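Local coordinates for predicted ATPase involved in replication control, Cdc46/Mcm family (Methanopyrus kandleri AV19, PDB 3F8T), which probably binds ATP and single-stranded DNA and may act as a helicase in DNA replication, as a member of the MCM family, at residues 106-111 and 117-122; 127-130 and 135-138; 432-437 and 442-447; 424-429 and 482-487; 254-259 and 266-271. The protein carries 2 engineered substitutions. All coordinates share one frame; numbering follows the deposited sequence.

Contact 1 of 5, residues 106-111 and 117-122; sequences RRVERI and ALISIE
S120 grips the loop of residues 106-111 twice. Its OG accepts R107 N at 3.0 Å in an almost straight bond of 170°, while its carbonyl O takes V108 N at 3.0 Å, the donor lying in the carbonyl plane. With chi1 at 85°, OG stands between its own backbone N and carbonyl carbon, turned to the loop; E162 on the next strand also bonds this hydroxyl. With an alanine here, R107 N would probably lose its acceptor and E162 a partner. The strand 118-130 belongs to the OB-fold sheet, and the loop's apolar side chains pack into the interior of the OB barrel. I111 presents CG2 to both I119 CD1 (3.7 Å) and I121 CG2 (3.7 Å), with V146 of strand 145-149 alongside. V108 crosses I119 at about a right angle, CG2 to CB 4.0 Å. On the other side, R107 and E122 run side by side in the same direction, the guanidinium and carboxylate planes 67° apart; the salt bridge from R107 NE to E122 OE1 is long at 3.7 Å, and R160 is the stronger partner of that carboxylate. Water 1 accepts from E122 N and also reaches V108 O, 2.9 Å from water to carbonyl.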
# COMPACT_ATOMS: atom_id res chain seq x y z
N ARG A 106 10.98 -13.20 13.54
CA ARG A 106 10.70 -12.20 12.49
C ARG A 106 9.21 -12.04 12.23
O ARG A 106 8.45 -13.01 12.28
CB ARG A 106 11.40 -12.58 11.18
CG ARG A 106 12.92 -12.73 11.27
CD ARG A 106 13.55 -12.73 9.89
NE ARG A 106 14.84 -13.41 9.89
CZ ARG A 106 15.78 -13.25 8.95
NH1 ARG A 106 15.58 -12.41 7.93
NH2 ARG A 106 16.93 -13.91 9.04
N ARG A 107 8.80 -10.80 11.94
CA ARG A 107 7.40 -10.47 11.63
C ARG A 107 6.43 -11.02 12.67
O ARG A 107 5.45 -11.68 12.34
CB ARG A 107 7.03 -10.97 10.23
CG ARG A 107 7.85 -10.33 9.13
CD ARG A 107 7.60 -11.03 7.80
NE ARG A 107 8.51 -10.52 6.77
CZ ARG A 107 9.68 -11.07 6.45
NH1 ARG A 107 10.10 -12.18 7.06
NH2 ARG A 107 10.43 -10.51 5.51
N VAL A 108 6.74 -10.74 13.94
CA VAL A 108 5.98 -11.22 15.08
C VAL A 108 4.58 -10.59 15.09
O VAL A 108 4.42 -9.37 15.00
CB VAL A 108 6.73 -10.93 16.41
CG1 VAL A 108 5.81 -11.06 17.61
CG2 VAL A 108 7.93 -11.87 16.55
N GLU A 109 3.57 -11.44 15.18
CA GLU A 109 2.19 -11.01 15.13
C GLU A 109 1.62 -10.58 16.48
O GLU A 109 0.63 -9.84 16.53
CB GLU A 109 1.33 -12.11 14.48
CG GLU A 109 1.71 -12.38 13.03
CD GLU A 109 0.78 -13.36 12.34
OE1 GLU A 109 -0.37 -13.52 12.81
OE2 GLU A 109 1.20 -13.96 11.33
N ARG A 110 2.25 -11.05 17.57
CA ARG A 110 1.85 -10.70 18.94
C ARG A 110 3.09 -10.44 19.79
O ARG A 110 3.77 -11.37 20.18
CB ARG A 110 1.02 -11.83 19.58
CG ARG A 110 -0.39 -11.99 19.01
CD ARG A 110 -1.18 -10.69 19.10
NE ARG A 110 -2.34 -10.71 18.22
CZ ARG A 110 -3.57 -11.01 18.61
NH1 ARG A 110 -3.81 -11.31 19.89
NH2 ARG A 110 -4.57 -11.01 17.74
N ILE A 111 3.38 -9.17 20.09
CA ILE A 111 4.68 -8.82 20.72
C ILE A 111 4.76 -9.04 22.24
O ILE A 111 5.85 -9.24 22.78
CB ILE A 111 5.16 -7.38 20.38
CG1 ILE A 111 4.28 -6.32 21.07
CG2 ILE A 111 5.23 -7.15 18.86
CD1 ILE A 111 5.07 -5.12 21.61
N ALA A 117 12.86 -9.96 24.35
CA ALA A 117 13.42 -10.60 23.15
C ALA A 117 13.70 -9.63 21.99
O ALA A 117 13.02 -8.60 21.83
CB ALA A 117 12.48 -11.70 22.67
N LEU A 118 14.71 -9.99 21.20
CA LEU A 118 14.97 -9.35 19.92
C LEU A 118 14.00 -9.92 18.89
O LEU A 118 13.89 -11.14 18.72
CB LEU A 118 16.41 -9.64 19.46
CG LEU A 118 16.77 -9.20 18.03
CD1 LEU A 118 16.92 -7.69 17.98
CD2 LEU A 118 18.06 -9.89 17.64
N ILE A 119 13.29 -9.02 18.22
CA ILE A 119 12.29 -9.42 17.24
C ILE A 119 12.27 -8.41 16.09
O ILE A 119 12.84 -7.32 16.20
CB ILE A 119 10.85 -9.51 17.86
CG1 ILE A 119 10.27 -8.11 18.14
CG2 ILE A 119 10.85 -10.38 19.14
CD1 ILE A 119 8.77 -8.06 18.27
N SER A 120 11.59 -8.77 14.99
CA SER A 120 11.16 -7.74 14.04
C SER A 120 9.63 -7.73 13.95
O SER A 120 8.97 -8.75 14.20
CB SER A 120 11.80 -7.91 12.66
OG SER A 120 11.09 -8.82 11.85
N ILE A 121 9.08 -6.55 13.68
CA ILE A 121 7.68 -6.42 13.28
C ILE A 121 7.64 -5.83 11.88
O ILE A 121 8.59 -5.19 11.44
CB ILE A 121 6.85 -5.56 14.29
CG1 ILE A 121 7.37 -4.12 14.40
CG2 ILE A 121 6.80 -6.26 15.64
CD1 ILE A 121 6.39 -3.15 15.11
N GLU A 122 6.52 -6.05 11.19
CA GLU A 122 6.32 -5.42 9.91
C GLU A 122 4.88 -4.97 9.78
O GLU A 122 3.95 -5.73 10.10
CB GLU A 122 6.68 -6.41 8.80
CG GLU A 122 6.61 -5.84 7.39
CD GLU A 122 6.94 -6.90 6.36
OE1 GLU A 122 6.12 -7.82 6.19
OE2 GLU A 122 8.02 -6.82 5.76
O HOH W 1 4.94 -8.19 12.37

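Contact 2 of 5, residues 127-130 and 135-138; sequences EVRG and EHAI
Strands 127-130 and 135-138 run antiparallel, their axes 4.6 Å apart at 164°, with E127-I138 and R129-H136 as hydrogen-bonded pairs and V128-A137 as the non-hydrogen-bonded pair between them. R129 N gives to H136 O at 2.8 Å, and I138 N to E127 O at 3.0 Å; the return bond from E127 N is weak. R129 O accepts two N-H groups, from E135 (2.8 Å) and from H136 (2.9 Å), so two residues face one: a classic beta bulge at the tip end of the hairpin 118-130/134-140 in the OB fold. Next to it, R129 lays its guanidinium flat on the H136 ring, planes 12° apart and centres 3.8 Å apart. NH2 sits over the middle of the imidazole and H136 CG over the middle of the guanidinium. A serine in place of H136 would probably leave the guanidinium without its flat support and free to turn. On the same face, E127 and I138 lie alongside each other, OE1 to CD1 3.8 Å, and that carboxylate forms a salt bridge with R292 of strand 289-293, probably in the helix-2 insert hairpin. V128 CG1 and A137 CB meet on the opposite face, 4.2 Å apart.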
# COMPACT_ATOMS: atom_id res chain seq x y z
N GLU A 127 0.65 6.16 13.31
CA GLU A 127 0.81 7.40 14.05
C GLU A 127 2.27 7.59 14.47
O GLU A 127 3.00 6.62 14.68
CB GLU A 127 -0.11 7.39 15.28
CG GLU A 127 -0.09 8.66 16.10
CD GLU A 127 -0.95 8.57 17.34
OE1 GLU A 127 -2.04 7.94 17.29
OE2 GLU A 127 -0.52 9.15 18.38
N VAL A 128 2.68 8.85 14.56
CA VAL A 128 3.99 9.18 15.12
C VAL A 128 3.82 10.33 16.09
O VAL A 128 2.87 11.11 15.97
CB VAL A 128 5.05 9.52 14.04
CG1 VAL A 128 5.25 8.37 13.07
CG2 VAL A 128 4.73 10.85 13.29
N ARG A 129 4.72 10.43 17.06
CA ARG A 129 4.66 11.54 17.99
C ARG A 129 6.04 11.93 18.54
O ARG A 129 6.99 11.12 18.54
CB ARG A 129 3.63 11.30 19.11
CG ARG A 129 4.04 10.37 20.21
CD ARG A 129 2.96 10.32 21.29
NE ARG A 129 3.47 9.68 22.52
CZ ARG A 129 3.51 8.37 22.73
NH1 ARG A 129 3.09 7.52 21.80
NH2 ARG A 129 3.99 7.90 23.88
N GLY A 130 6.13 13.19 18.95
CA GLY A 130 7.37 13.75 19.49
C GLY A 130 7.27 15.23 19.80
O GLY A 130 6.17 15.79 19.90
N GLU A 135 9.78 10.66 18.31
CA GLU A 135 10.05 9.80 19.48
C GLU A 135 9.31 8.47 19.52
O GLU A 135 9.88 7.47 19.95
CB GLU A 135 9.75 10.55 20.78
CG GLU A 135 10.58 11.81 21.00
CD GLU A 135 10.10 12.66 22.17
OE1 GLU A 135 8.97 12.44 22.66
OE2 GLU A 135 10.87 13.56 22.59
N HIS A 136 8.04 8.47 19.13
CA HIS A 136 7.18 7.29 19.27
C HIS A 136 6.38 7.03 18.01
O HIS A 136 6.03 7.96 17.28
CB HIS A 136 6.17 7.48 20.41
CG HIS A 136 6.78 7.49 21.77
ND1 HIS A 136 6.82 6.37 22.57
CD2 HIS A 136 7.34 8.49 22.49
CE1 HIS A 136 7.40 6.67 23.72
NE2 HIS A 136 7.73 7.95 23.70
N ALA A 137 6.06 5.77 17.77
CA ALA A 137 5.17 5.40 16.68
C ALA A 137 4.22 4.30 17.12
O ALA A 137 4.49 3.55 18.08
CB ALA A 137 5.97 4.98 15.46
N ILE A 138 3.08 4.21 16.43
CA ILE A 138 2.21 3.04 16.57
C ILE A 138 2.18 2.36 15.21
O ILE A 138 1.94 3.03 14.19
CB ILE A 138 0.79 3.42 16.98
CG1 ILE A 138 0.76 4.01 18.40
CG2 ILE A 138 -0.14 2.19 16.88
CD1 ILE A 138 -0.54 4.77 18.68

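Contact 3 of 5, residues 432-437 and 442-447; sequences EEVEER and LPTLPV
R437 reaches out from the helix to the returning loop, and each part of its side chain finds something there. CB and CD both pass the methyl CG2 of T444; the chain then bends at chi3 (53°) and brings NE back to the same methyl. That methyl is modelled too close to a neighbouring carbonyl, so its spacing from all three atoms is doubtful. Farther out, the side chain crosses that of L442 at about a right angle, with L442 CD1 over one face of the guanidinium, displaced toward the rim and 4.0 Å from R437 NH1. At the edge P443 O lies near the guanidinium plane, 3.9 Å from R437 NH2. The backbone of the same residue does the bonding: R437 O accepts L442 N at 2.9 Å. All this belongs to the AAA-lid domain, where the chain leaves helix 417-439 and doubles back beside it before helix 449-465. One turn earlier V434 supplies the apolar half of the contact. Its CG2 lies 3.7 Å from L445 O and 3.8 Å from V447 CG2, and its CG1 meets T444 OG1 at 3.5 Å. CG1 thus lies against a threonine hydroxyl that the contact buries with no polar partner in the model. Beyond the loop, L487 of helix 473-489 packs against L445 and V447. R437 also touches a crystal neighbour.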
# COMPACT_ATOMS: atom_id res chain seq x y z
N GLU A 432 -14.10 13.33 -33.14
CA GLU A 432 -14.84 13.63 -34.37
C GLU A 432 -16.31 13.22 -34.22
O GLU A 432 -17.22 13.95 -34.63
CB GLU A 432 -14.20 12.90 -35.56
CG GLU A 432 -14.90 13.12 -36.91
CD GLU A 432 -16.07 12.17 -37.13
OE1 GLU A 432 -15.88 10.94 -36.96
OE2 GLU A 432 -17.17 12.65 -37.46
N GLU A 433 -16.53 12.03 -33.66
CA GLU A 433 -17.89 11.55 -33.44
C GLU A 433 -18.69 12.44 -32.48
O GLU A 433 -19.87 12.70 -32.72
CB GLU A 433 -17.90 10.11 -32.96
CG GLU A 433 -19.30 9.52 -32.94
CD GLU A 433 -19.36 8.15 -32.31
OE1 GLU A 433 -18.29 7.59 -31.98
OE2 GLU A 433 -20.49 7.64 -32.14
N VAL A 434 -18.06 12.90 -31.40
CA VAL A 434 -18.71 13.80 -30.45
C VAL A 434 -19.10 15.11 -31.15
O VAL A 434 -20.23 15.59 -31.00
CB VAL A 434 -17.80 14.08 -29.21
CG1 VAL A 434 -18.35 15.24 -28.37
CG2 VAL A 434 -17.67 12.83 -28.34
N GLU A 435 -18.17 15.68 -31.90
CA GLU A 435 -18.44 16.90 -32.67
C GLU A 435 -19.61 16.71 -33.60
O GLU A 435 -20.54 17.53 -33.62
CB GLU A 435 -17.20 17.38 -33.41
CG GLU A 435 -16.27 18.17 -32.51
CD GLU A 435 -17.04 18.99 -31.47
OE1 GLU A 435 -17.60 20.05 -31.84
OE2 GLU A 435 -17.10 18.56 -30.29
N GLU A 436 -19.59 15.60 -34.33
CA GLU A 436 -20.67 15.28 -35.24
C GLU A 436 -22.01 15.14 -34.51
O GLU A 436 -23.00 15.77 -34.91
CB GLU A 436 -20.35 14.04 -36.05
CG GLU A 436 -20.43 14.30 -37.54
CD GLU A 436 -20.70 13.06 -38.36
OE1 GLU A 436 -19.93 12.08 -38.22
OE2 GLU A 436 -21.68 13.07 -39.14
N ARG A 437 -22.04 14.34 -33.44
CA ARG A 437 -23.25 14.19 -32.62
C ARG A 437 -23.78 15.50 -32.04
O ARG A 437 -24.99 15.73 -32.00
CB ARG A 437 -23.03 13.18 -31.50
CG ARG A 437 -22.86 11.74 -31.98
CD ARG A 437 -22.62 10.79 -30.81
NE ARG A 437 -23.66 10.91 -29.79
CZ ARG A 437 -24.75 10.16 -29.71
NH1 ARG A 437 -24.99 9.19 -30.59
NH2 ARG A 437 -25.62 10.38 -28.73
N LEU A 442 -27.52 16.00 -30.58
CA LEU A 442 -27.63 14.86 -29.68
C LEU A 442 -26.73 15.07 -28.46
O LEU A 442 -25.52 15.19 -28.62
CB LEU A 442 -27.23 13.57 -30.41
CG LEU A 442 -27.97 13.19 -31.69
CD1 LEU A 442 -27.40 11.90 -32.24
CD2 LEU A 442 -29.47 13.05 -31.41
N PRO A 443 -27.32 15.14 -27.25
CA PRO A 443 -26.51 15.35 -26.06
C PRO A 443 -25.51 14.21 -25.87
O PRO A 443 -25.88 13.03 -25.91
CB PRO A 443 -27.54 15.38 -24.92
CG PRO A 443 -28.83 15.71 -25.58
CD PRO A 443 -28.76 15.04 -26.91
N THR A 444 -24.25 14.58 -25.70
CA THR A 444 -23.17 13.61 -25.57
C THR A 444 -22.09 14.16 -24.64
O THR A 444 -21.85 15.38 -24.60
CB THR A 444 -22.54 13.23 -26.94
OG1 THR A 444 -21.49 14.15 -27.28
CG2 THR A 444 -23.56 13.24 -28.04
N LEU A 445 -21.46 13.28 -23.88
CA LEU A 445 -20.33 13.68 -23.05
C LEU A 445 -19.13 13.99 -23.93
O LEU A 445 -18.89 13.29 -24.92
CB LEU A 445 -19.99 12.59 -22.02
CG LEU A 445 -20.93 12.40 -20.82
CD1 LEU A 445 -20.57 11.17 -20.00
CD2 LEU A 445 -20.98 13.62 -19.92
N PRO A 446 -18.37 15.06 -23.60
CA PRO A 446 -17.15 15.33 -24.36
C PRO A 446 -16.11 14.24 -24.17
O PRO A 446 -16.11 13.56 -23.14
CB PRO A 446 -16.65 16.65 -23.78
CG PRO A 446 -17.22 16.70 -22.41
CD PRO A 446 -18.58 16.05 -22.53
N VAL A 447 -15.25 14.07 -25.17
CA VAL A 447 -14.08 13.21 -25.08
C VAL A 447 -12.86 14.13 -25.05
O VAL A 447 -12.50 14.77 -26.06
CB VAL A 447 -14.04 12.18 -26.23
CG1 VAL A 447 -12.69 11.46 -26.32
CG2 VAL A 447 -15.17 11.16 -26.05

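Contact 4 of 5, residues 424-429 and 482-487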
# COMPACT_ATOMS: atom_id res chain seq x y z
N GLU A 424 -4.07 6.85 -30.21
CA GLU A 424 -4.28 8.15 -30.86
C GLU A 424 -5.45 8.11 -31.86
O GLU A 424 -6.24 9.06 -31.94
CB GLU A 424 -2.96 8.70 -31.43
CG GLU A 424 -1.99 9.04 -30.28
CD GLU A 424 -0.66 9.68 -30.67
OE1 GLU A 424 -0.03 9.24 -31.66
OE2 GLU A 424 -0.23 10.60 -29.93
N HIS A 425 -5.58 6.98 -32.56
CA HIS A 425 -6.66 6.74 -33.52
C HIS A 425 -8.04 6.70 -32.86
O HIS A 425 -8.97 7.36 -33.32
CB HIS A 425 -6.43 5.43 -34.28
CG HIS A 425 -7.51 5.10 -35.27
ND1 HIS A 425 -7.72 5.82 -36.42
CD2 HIS A 425 -8.44 4.11 -35.27
CE1 HIS A 425 -8.72 5.29 -37.10
NE2 HIS A 425 -9.18 4.25 -36.42
N TRP A 426 -8.16 5.91 -31.79
CA TRP A 426 -9.38 5.91 -30.99
C TRP A 426 -9.75 7.34 -30.58
O TRP A 426 -10.88 7.77 -30.77
CB TRP A 426 -9.21 5.05 -29.73
CG TRP A 426 -10.39 5.13 -28.81
CD1 TRP A 426 -11.53 4.39 -28.88
CD2 TRP A 426 -10.55 6.02 -27.70
NE1 TRP A 426 -12.39 4.75 -27.87
CE2 TRP A 426 -11.82 5.75 -27.13
CE3 TRP A 426 -9.75 7.01 -27.12
CZ2 TRP A 426 -12.30 6.44 -26.02
CZ3 TRP A 426 -10.24 7.70 -26.00
CH2 TRP A 426 -11.50 7.41 -25.47
N TYR A 427 -8.78 8.06 -30.03
CA TYR A 427 -9.02 9.39 -29.48
C TYR A 427 -9.54 10.37 -30.53
O TYR A 427 -10.56 11.02 -30.31
CB TYR A 427 -7.73 9.92 -28.85
CG TYR A 427 -7.86 11.22 -28.07
CD1 TYR A 427 -8.91 11.42 -27.16
CD2 TYR A 427 -6.91 12.23 -28.21
CE1 TYR A 427 -9.01 12.61 -26.43
CE2 TYR A 427 -7.00 13.43 -27.48
CZ TYR A 427 -8.05 13.61 -26.60
OH TYR A 427 -8.13 14.78 -25.89
N GLU A 428 -8.84 10.45 -31.66
CA GLU A 428 -9.22 11.35 -32.75
C GLU A 428 -10.57 10.95 -33.35
O GLU A 428 -11.41 11.82 -33.61
CB GLU A 428 -8.11 11.43 -33.81
CG GLU A 428 -7.93 10.18 -34.68
CD GLU A 428 -6.71 10.27 -35.61
OE1 GLU A 428 -5.94 11.25 -35.51
OE2 GLU A 428 -6.53 9.34 -36.44
N THR A 429 -10.80 9.65 -33.54
CA THR A 429 -12.06 9.14 -34.10
C THR A 429 -13.25 9.48 -33.18
O THR A 429 -14.30 9.93 -33.64
CB THR A 429 -11.95 7.60 -34.38
OG1 THR A 429 -11.00 7.37 -35.43
CG2 THR A 429 -13.28 7.01 -34.80
N LEU A 482 -14.18 -0.07 -22.51
CA LEU A 482 -14.70 0.30 -21.18
C LEU A 482 -14.99 1.78 -21.05
O LEU A 482 -16.00 2.15 -20.45
CB LEU A 482 -13.74 -0.13 -20.07
CG LEU A 482 -13.56 -1.65 -19.92
CD1 LEU A 482 -12.43 -1.94 -18.94
CD2 LEU A 482 -14.84 -2.38 -19.51
N VAL A 483 -14.11 2.63 -21.58
CA VAL A 483 -14.34 4.08 -21.52
C VAL A 483 -15.58 4.41 -22.36
O VAL A 483 -16.47 5.13 -21.90
CB VAL A 483 -13.09 4.91 -21.94
CG1 VAL A 483 -13.43 6.42 -22.04
CG2 VAL A 483 -11.96 4.72 -20.94
N ASP A 484 -15.65 3.85 -23.57
CA ASP A 484 -16.83 4.02 -24.44
C ASP A 484 -18.14 3.57 -23.78
O ASP A 484 -19.17 4.26 -23.88
CB ASP A 484 -16.64 3.27 -25.76
CG ASP A 484 -15.70 3.99 -26.70
OD1 ASP A 484 -15.53 5.22 -26.56
OD2 ASP A 484 -15.14 3.32 -27.58
N TRP A 485 -18.09 2.43 -23.10
CA TRP A 485 -19.27 1.91 -22.39
C TRP A 485 -19.73 2.90 -21.33
O TRP A 485 -20.92 3.21 -21.26
CB TRP A 485 -18.96 0.54 -21.78
CG TRP A 485 -20.11 -0.12 -21.07
CD1 TRP A 485 -21.06 -0.95 -21.62
CD2 TRP A 485 -20.44 -0.00 -19.68
NE1 TRP A 485 -21.95 -1.35 -20.65
CE2 TRP A 485 -21.59 -0.79 -19.45
CE3 TRP A 485 -19.87 0.69 -18.61
CZ2 TRP A 485 -22.18 -0.90 -18.19
CZ3 TRP A 485 -20.45 0.58 -17.36
CH2 TRP A 485 -21.60 -0.21 -17.16
N TYR A 486 -18.80 3.40 -20.52
CA TYR A 486 -19.05 4.47 -19.54
C TYR A 486 -19.67 5.72 -20.18
O TYR A 486 -20.69 6.24 -19.70
CB TYR A 486 -17.73 4.84 -18.82
CG TYR A 486 -17.70 6.25 -18.24
CD1 TYR A 486 -18.76 6.72 -17.48
CD2 TYR A 486 -16.60 7.08 -18.44
CE1 TYR A 486 -18.75 8.00 -16.94
CE2 TYR A 486 -16.58 8.39 -17.90
CZ TYR A 486 -17.67 8.83 -17.14
OH TYR A 486 -17.71 10.09 -16.56
N LEU A 487 -19.03 6.22 -21.23
CA LEU A 487 -19.50 7.44 -21.89
C LEU A 487 -20.91 7.28 -22.48
O LEU A 487 -21.74 8.20 -22.40
CB LEU A 487 -18.52 7.88 -22.97
CG LEU A 487 -17.13 8.36 -22.51
CD1 LEU A 487 -16.29 8.64 -23.74
CD2 LEU A 487 -17.19 9.58 -21.59
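V483 is the first residue of 482-487 to meet the other helix, presenting CG1 to the six-membered end of the W426 indole, 4.1 Å from CH2. The two side chains cross at about a right angle. V455 of helix 449-465 touches both of them, so the third helix of the AAA-lid bundle closes the space next to this meeting of helices 417-439 and 473-489. D484 follows and makes the polar link. W426 NE1 donates to D484 OD2 at 3.1 Å, nearly straight at 172°, with the oxygen lying in the ring plane. At the carboxylate the donor arrives on the syn side but 32° out of its plane. Because the backbones stay wide apart here, W426 CA to D484 CA 10.1 Å, the tryptophan has to span most of the distance; with chi1 at 174° its CG points opposite the backbone N and the indole extends toward the other helix. OD2 also forms a salt bridge with R430, further along helix 417-439, so one carboxylate oxygen holds both an indole N-H and a guanidinium. That second bond probably helps to keep the acid charged in this buried setting.

Contact 5 of 5, residues 254-259 and 266-271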
# COMPACT_ATOMS: atom_id res chain seq x y z
N ILE A 254 -20.00 -5.01 -2.96
CA ILE A 254 -18.89 -4.97 -3.92
C ILE A 254 -17.61 -4.35 -3.29
O ILE A 254 -16.55 -4.98 -3.28
CB ILE A 254 -19.30 -4.30 -5.24
CG1 ILE A 254 -20.33 -5.19 -5.97
CG2 ILE A 254 -18.08 -4.11 -6.17
CD1 ILE A 254 -21.11 -4.50 -7.07
N LEU A 255 -17.74 -3.16 -2.72
CA LEU A 255 -16.60 -2.48 -2.08
C LEU A 255 -15.95 -3.36 -1.00
O LEU A 255 -14.73 -3.51 -0.96
CB LEU A 255 -17.03 -1.13 -1.48
CG LEU A 255 -16.97 0.12 -2.37
CD1 LEU A 255 -17.77 -0.04 -3.65
CD2 LEU A 255 -17.44 1.37 -1.60
N HIS A 256 -16.78 -3.94 -0.13
CA HIS A 256 -16.28 -4.81 0.93
C HIS A 256 -15.61 -6.06 0.36
O HIS A 256 -14.57 -6.50 0.86
CB HIS A 256 -17.41 -5.23 1.87
CG HIS A 256 -17.79 -4.19 2.89
ND1 HIS A 256 -16.90 -3.71 3.82
CD2 HIS A 256 -18.96 -3.57 3.13
CE1 HIS A 256 -17.50 -2.82 4.59
NE2 HIS A 256 -18.76 -2.72 4.19
N HIS A 257 -16.23 -6.63 -0.67
CA HIS A 257 -15.70 -7.81 -1.35
C HIS A 257 -14.28 -7.55 -1.91
O HIS A 257 -13.33 -8.31 -1.62
CB HIS A 257 -16.65 -8.27 -2.46
CG HIS A 257 -16.15 -9.46 -3.22
ND1 HIS A 257 -15.57 -10.54 -2.59
CD2 HIS A 257 -16.14 -9.72 -4.54
CE1 HIS A 257 -15.22 -11.43 -3.51
NE2 HIS A 257 -15.56 -10.96 -4.70
N VAL A 258 -14.15 -6.47 -2.67
CA VAL A 258 -12.86 -6.10 -3.26
C VAL A 258 -11.79 -5.93 -2.17
O VAL A 258 -10.71 -6.51 -2.25
CB VAL A 258 -12.96 -4.82 -4.15
CG1 VAL A 258 -11.55 -4.31 -4.47
CG2 VAL A 258 -13.75 -5.10 -5.44
N LEU A 259 -12.10 -5.14 -1.15
CA LEU A 259 -11.15 -4.90 -0.07
C LEU A 259 -10.83 -6.12 0.76
O LEU A 259 -9.70 -6.29 1.23
CB LEU A 259 -11.69 -3.83 0.86
CG LEU A 259 -11.41 -2.39 0.50
CD1 LEU A 259 -11.84 -1.64 1.72
CD2 LEU A 259 -9.95 -2.14 0.27
N GLY A 266 -5.62 -1.73 1.65
CA GLY A 266 -6.74 -0.81 1.47
C GLY A 266 -7.48 -0.49 2.74
O GLY A 266 -7.21 -1.09 3.79
N VAL A 267 -8.43 0.44 2.63
CA VAL A 267 -9.27 0.86 3.74
C VAL A 267 -10.66 1.11 3.22
O VAL A 267 -10.84 1.72 2.15
CB VAL A 267 -8.77 2.19 4.41
CG1 VAL A 267 -9.63 2.52 5.64
CG2 VAL A 267 -7.30 2.08 4.78
N TYR A 268 -11.64 0.66 3.99
CA TYR A 268 -13.03 0.97 3.72
C TYR A 268 -13.49 2.09 4.63
O TYR A 268 -13.22 2.06 5.82
CB TYR A 268 -13.91 -0.27 3.94
CG TYR A 268 -15.40 0.03 3.84
CD1 TYR A 268 -16.09 -0.15 2.64
CD2 TYR A 268 -16.11 0.49 4.96
CE1 TYR A 268 -17.45 0.13 2.56
CE2 TYR A 268 -17.45 0.77 4.88
CZ TYR A 268 -18.12 0.58 3.70
OH TYR A 268 -19.47 0.87 3.66
N VAL A 269 -14.17 3.08 4.05
CA VAL A 269 -14.90 4.06 4.83
C VAL A 269 -16.31 4.29 4.28
O VAL A 269 -16.55 4.27 3.06
CB VAL A 269 -14.18 5.45 4.95
CG1 VAL A 269 -12.85 5.31 5.71
CG2 VAL A 269 -13.96 6.12 3.57
N ASP A 270 -17.23 4.52 5.21
CA ASP A 270 -18.52 5.11 4.87
C ASP A 270 -18.27 6.60 5.03
O ASP A 270 -18.06 7.07 6.15
CB ASP A 270 -19.57 4.61 5.87
CG ASP A 270 -20.94 5.23 5.65
OD1 ASP A 270 -21.08 6.29 5.02
OD2 ASP A 270 -21.91 4.62 6.14
N LEU A 271 -18.27 7.35 3.93
CA LEU A 271 -17.94 8.79 3.98
C LEU A 271 -18.82 9.56 4.98
O LEU A 271 -18.36 10.52 5.63
CB LEU A 271 -17.97 9.44 2.59
CG LEU A 271 -17.25 10.81 2.52
CD1 LEU A 271 -15.73 10.67 2.76
CD2 LEU A 271 -17.50 11.47 1.18
O HOH W 2 -21.04 -1.46 5.20
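The rings of H256 and Y268 lie face to face, centroids 3.9 Å apart and planes at 25°. They join helix to sheet in the ATPase domain, with the P-loop NTPase sheet order 2-3-4-1-5: helix 248-261 makes the beta-alpha-beta crossover from strand 242-245 to the outermost strand 266-270, along which it lies antiparallel at 161°. CE1 of the imidazole sits over the middle of the tyrosine ring, 3.3 Å above its plane; in return Y268 CE1 lies over one face of the histidine, toward its rim. At the imidazole edge water 2 lies in the ring plane, 2.8 Å from NE2, and donates to Y268 OH at 3.2 Å. At the tyrosine edge, L255 CB approaches CE1 at 4.3 Å. Y268 has its CG anti to the backbone N, chi1 173°, which carries the ring up from the strand to the helix, and its hydroxyl is also hydrogen-bonded to D307 on the adjoining strand. Thus one end of the ring is fastened by polar partners while the flat face carries the histidine. L259, one turn on from L255, packs closer to the strand backbone. Its CD1 pushes in beside the tyrosine, 3.2 Å from Y268 N and 3.3 Å from Y268 CB. The other methyl, CD2, rests on bare glycine backbone, 3.7 Å from G266 CA, where any CB would collide with it.

Contacts 1 and 2 share strand 118-130 of the OB-fold sheet, with centres about 18 Å apart and no touch between them. Contact 5 follows in the chain, in the parallel sheet of the ATPase domain, its centre about 27 Å from that of contact 2. The last two belong to the AAA-lid: contact 3 is nested within the loop that contact 4 closes, both use helix 417-439, and they touch where V447 packs on Y427. Contacts 1 and 3 lie on opposite sides of the chain's centre, about 59 Å between centres. Strand 118-130 also pairs with strand 289-293 of the ATPase domain, so contacts 1 and 2 sit on a sheet that ties the two domains together.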